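Local coordinates for protein ribonucleoside-diphosphate reductase (Pseudomonas aeruginosa, PDB 5IM3) that probably reduces ribonucleoside diphosphates to the deoxyribonucleotide precursors of DNA, under allosteric control by nucleotides such as dATP, at residues Lys276-Leu280 with Glu281-Lys285; Arg707-Tyr710 with Gln711-Gly715. All coordinates share one frame; numbering follows the deposited sequence.

Two ways of shaping a chain at the end of a helix meet in this example. Contact 1 (276-285) comes first along the chain and opens the short helix 280-286, which packs against helices 250-267, 319-330 and 337-349. Contact 2 (707-715) comes much later, in the barrel domain, where the chain leaves the long helix 679-707. Their centres lie about 34 Å apart and their nearest atoms about 12 Å, so they do not touch. A short run of chain approaches both: R337 and E338 bind contact 1, while E334 pairs with R707 of contact 2, so 334-338 joins the helices round contact 1 to the barrel domain. Both lie away from the nucleotide sites, and no other subunit touches them.

Contact 1. Residues Lys276-Leu280 with Glu281-Lys285; sequences KEFDL and EKLGK
D279 and K282 meet where the helix 280-286 begins, and their bond shows how a carboxylate can close the first turn. D279 OD1 accepts the backbone N-H of K282 at 3.0 Å, nearly straight at 165°, but the donor arrives from above the carboxylate plane. The torsion that makes this possible is chi1 of -171°, which turns CG of D279 away from its own backbone N and beside the carbonyl carbon, carrying the carboxylate forward to the first turn. From the main chain of the same residue, D279 O accepts from L283 N at 3.0 Å, this time in the carbonyl plane. D279 therefore grips two successive N-H groups, one by side chain and one by main chain, and L280 O continues the pattern by accepting from G284 N. K282 bends at chi3, which brings NZ to 4.3 Å from D279 OD2, too far for a salt bridge, though the opposite charges probably still attract.

On the apolar side, methyl CD1 of L283 approaches F278 obliquely, 3.8 Å from CB and equally close to CD2 at the ring. CG of L283 also sits against the carbonyl oxygen, 3.4 Å from D279 O. One turn on, K285 NZ reaches E281 OE2 at 2.8 Å, a salt bridge along the helix.

In the second shell, E338 accepts from D279 N, and R337 forms a cation-pi contact with F278 while bridging to E277. M328 of helix 319-330 touches F278, L280 and L283, and helices 250-267 and 337-349 complete the apolar surroundings. With D279 as N-cap and an apolar pair joining the residue before the cap to the fourth after it, this helix start is an aspartate N-cap backed by a hydrophobic staple.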
# COMPACT_ATOMS: atom_id res chain seq x y z
N LYS A 276 1.06 36.37 59.71
CA LYS A 276 1.68 37.11 60.80
C LYS A 276 1.14 36.70 62.16
O LYS A 276 1.76 37.00 63.18
CB LYS A 276 1.48 38.61 60.60
CG LYS A 276 2.26 39.19 59.45
CD LYS A 276 1.96 40.67 59.27
CE LYS A 276 2.79 41.27 58.16
NZ LYS A 276 2.44 42.69 57.89
N GLU A 277 -0.01 36.03 62.20
CA GLU A 277 -0.57 35.55 63.46
C GLU A 277 0.17 34.33 64.00
O GLU A 277 -0.16 33.87 65.10
CB GLU A 277 -2.05 35.22 63.29
CG GLU A 277 -2.91 36.42 62.87
CD GLU A 277 -4.34 36.03 62.54
OE1 GLU A 277 -4.64 34.82 62.48
OE2 GLU A 277 -5.17 36.94 62.32
N PHE A 278 1.13 33.79 63.25
CA PHE A 278 1.94 32.68 63.73
C PHE A 278 3.07 33.19 64.61
O PHE A 278 3.45 34.37 64.57
CB PHE A 278 2.52 31.89 62.56
CG PHE A 278 1.55 30.95 61.90
CD1 PHE A 278 0.70 31.40 60.90
CD2 PHE A 278 1.50 29.61 62.26
CE1 PHE A 278 -0.19 30.54 60.28
CE2 PHE A 278 0.61 28.75 61.65
CZ PHE A 278 -0.23 29.21 60.66
N ASP A 279 3.62 32.28 65.41
CA ASP A 279 4.79 32.59 66.23
C ASP A 279 6.02 32.32 65.37
O ASP A 279 6.55 31.21 65.34
CB ASP A 279 4.79 31.76 67.51
CG ASP A 279 5.86 32.21 68.49
OD1 ASP A 279 6.99 32.47 68.05
OD2 ASP A 279 5.55 32.29 69.70
N LEU A 280 6.48 33.35 64.67
CA LEU A 280 7.55 33.16 63.69
C LEU A 280 8.87 32.80 64.35
O LEU A 280 9.69 32.10 63.74
CB LEU A 280 7.70 34.42 62.84
CG LEU A 280 6.41 34.86 62.13
CD1 LEU A 280 6.61 36.18 61.40
CD2 LEU A 280 5.94 33.78 61.15
N GLU A 281 9.11 33.26 65.58
CA GLU A 281 10.33 32.87 66.28
C GLU A 281 10.37 31.37 66.49
O GLU A 281 11.40 30.72 66.25
CB GLU A 281 10.44 33.62 67.61
CG GLU A 281 11.82 33.55 68.26
CD GLU A 281 11.89 32.53 69.39
OE1 GLU A 281 11.01 31.65 69.47
OE2 GLU A 281 12.83 32.62 70.21
N LYS A 282 9.26 30.79 66.94
CA LYS A 282 9.17 29.35 67.14
C LYS A 282 9.28 28.59 65.82
O LYS A 282 9.94 27.55 65.75
CB LYS A 282 7.87 29.02 67.86
CG LYS A 282 7.77 27.60 68.41
CD LYS A 282 6.40 27.35 69.03
CE LYS A 282 6.10 28.33 70.18
NZ LYS A 282 4.72 28.18 70.71
N LEU A 283 8.62 29.09 64.77
CA LEU A 283 8.73 28.44 63.47
C LEU A 283 10.11 28.63 62.87
O LEU A 283 10.59 27.76 62.13
CB LEU A 283 7.67 28.99 62.51
CG LEU A 283 6.21 28.81 62.92
CD1 LEU A 283 5.30 29.39 61.86
CD2 LEU A 283 5.88 27.34 63.17
N GLY A 284 10.77 29.76 63.16
CA GLY A 284 12.11 29.98 62.65
C GLY A 284 13.11 28.98 63.17
O GLY A 284 14.10 28.67 62.50
N LYS A 285 12.88 28.45 64.38
CA LYS A 285 13.77 27.45 64.95
C LYS A 285 13.48 26.06 64.41
O LYS A 285 14.38 25.20 64.40
CB LYS A 285 13.66 27.45 66.47
CG LYS A 285 14.19 28.71 67.13
CD LYS A 285 13.93 28.69 68.62
CE LYS A 285 14.47 29.93 69.30
NZ LYS A 285 13.89 30.10 70.66

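Contact 2. Residues Arg707-Tyr710 with Gln711-Gly715; sequences RGAY and QTFQG
The ring of Y710 has F713 over one face and T712 at its edge. On that face F713 CA sits 3.5 Å above the plane, displaced toward the rim, while CB of the same residue lies almost over the ring centre in a CH-pi contact, 4.0 Å from the centroid and 12° off the normal. The backbone N of F713 also lies over this face. At the edge, T712 OG1 lies in the ring plane, 3.2 Å from Y710 CE2. The two aromatic rings are not stacked: CE1 of Y710 comes near the plane of the F713 ring at its edge, 4.1 Å from CD1. A709 CB packs against F713 CB at 3.9 Å, so this methylene touches the alanine methyl as well as the tyrosine ring.

Torsion explains the fold-back. With chi1 at 61°, CG of Y710 stands between its own backbone N and carbonyl carbon, and the ring swings over the residues that follow. Within the turn, F713 N donates to Y710 O at 3.0 Å, coming from well above the carbonyl plane.

The polar ends are held from outside: Q575 accepts from Y710 OH through OE1 and donates to T712 OG1 through NE2, and H655 ND1 also bonds that hydroxyl. W718 touches both aromatic side chains. The chain leaves helix 679-707 through G708, whose phi is positive, and then reverses in a turn of type I geometry closed from Y710 to F713, with the ring of its first residue folded over the turn.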
# COMPACT_ATOMS: atom_id res chain seq x y z
N ARG A 707 -13.02 16.14 64.61
CA ARG A 707 -13.77 17.16 63.88
C ARG A 707 -15.20 16.76 63.59
O ARG A 707 -15.99 17.62 63.18
CB ARG A 707 -13.05 17.49 62.56
CG ARG A 707 -11.65 18.04 62.75
CD ARG A 707 -10.85 18.10 61.46
NE ARG A 707 -9.61 18.85 61.65
CZ ARG A 707 -8.66 19.00 60.73
NH1 ARG A 707 -8.79 18.45 59.53
NH2 ARG A 707 -7.57 19.70 61.02
N GLY A 708 -15.56 15.50 63.79
CA GLY A 708 -16.88 15.01 63.40
C GLY A 708 -16.89 14.46 61.99
O GLY A 708 -16.15 14.90 61.11
N ALA A 709 -17.74 13.46 61.78
CA ALA A 709 -17.88 12.88 60.46
C ALA A 709 -18.52 13.89 59.51
O ALA A 709 -19.18 14.85 59.92
CB ALA A 709 -18.73 11.61 60.53
N TYR A 710 -18.29 13.68 58.21
CA TYR A 710 -18.88 14.58 57.22
C TYR A 710 -20.40 14.44 57.22
O TYR A 710 -20.96 13.43 57.66
CB TYR A 710 -18.30 14.31 55.83
CG TYR A 710 -18.53 12.92 55.25
CD1 TYR A 710 -17.72 11.85 55.62
CD2 TYR A 710 -19.53 12.69 54.32
CE1 TYR A 710 -17.91 10.59 55.09
CE2 TYR A 710 -19.73 11.43 53.78
CZ TYR A 710 -18.92 10.38 54.17
OH TYR A 710 -19.12 9.12 53.64
N GLN A 711 -21.07 15.49 56.73
CA GLN A 711 -22.52 15.59 56.85
C GLN A 711 -23.21 14.30 56.41
O GLN A 711 -24.06 13.76 57.12
CB GLN A 711 -23.04 16.76 56.02
CG GLN A 711 -22.76 18.14 56.58
CD GLN A 711 -23.48 19.23 55.80
OE1 GLN A 711 -24.63 19.07 55.40
NE2 GLN A 711 -22.79 20.34 55.57
N THR A 712 -22.86 13.80 55.23
CA THR A 712 -23.60 12.71 54.61
C THR A 712 -23.00 11.35 54.92
O THR A 712 -23.24 10.40 54.17
CB THR A 712 -23.67 12.92 53.10
OG1 THR A 712 -22.34 12.92 52.55
CG2 THR A 712 -24.34 14.25 52.77
N PHE A 713 -22.24 11.23 56.01
CA PHE A 713 -21.67 9.93 56.37
C PHE A 713 -22.75 8.88 56.55
O PHE A 713 -22.58 7.73 56.13
CB PHE A 713 -20.84 10.05 57.65
CG PHE A 713 -20.52 8.71 58.27
CD1 PHE A 713 -19.46 7.95 57.79
CD2 PHE A 713 -21.28 8.22 59.31
CE1 PHE A 713 -19.17 6.72 58.35
CE2 PHE A 713 -21.00 6.98 59.87
CZ PHE A 713 -19.94 6.23 59.39
N GLN A 714 -23.87 9.25 57.18
CA GLN A 714 -24.94 8.30 57.44
C GLN A 714 -25.52 7.79 56.13
O GLN A 714 -26.07 8.56 55.34
CB GLN A 714 -26.02 8.96 58.30
CG GLN A 714 -25.51 9.40 59.68
CD GLN A 714 -26.51 10.26 60.45
OE1 GLN A 714 -27.62 10.52 59.97
NE2 GLN A 714 -26.12 10.72 61.64
N GLY A 715 -25.39 6.48 55.90
CA GLY A 715 -25.87 5.84 54.70
C GLY A 715 -24.77 5.44 53.73
O GLY A 715 -25.01 4.59 52.86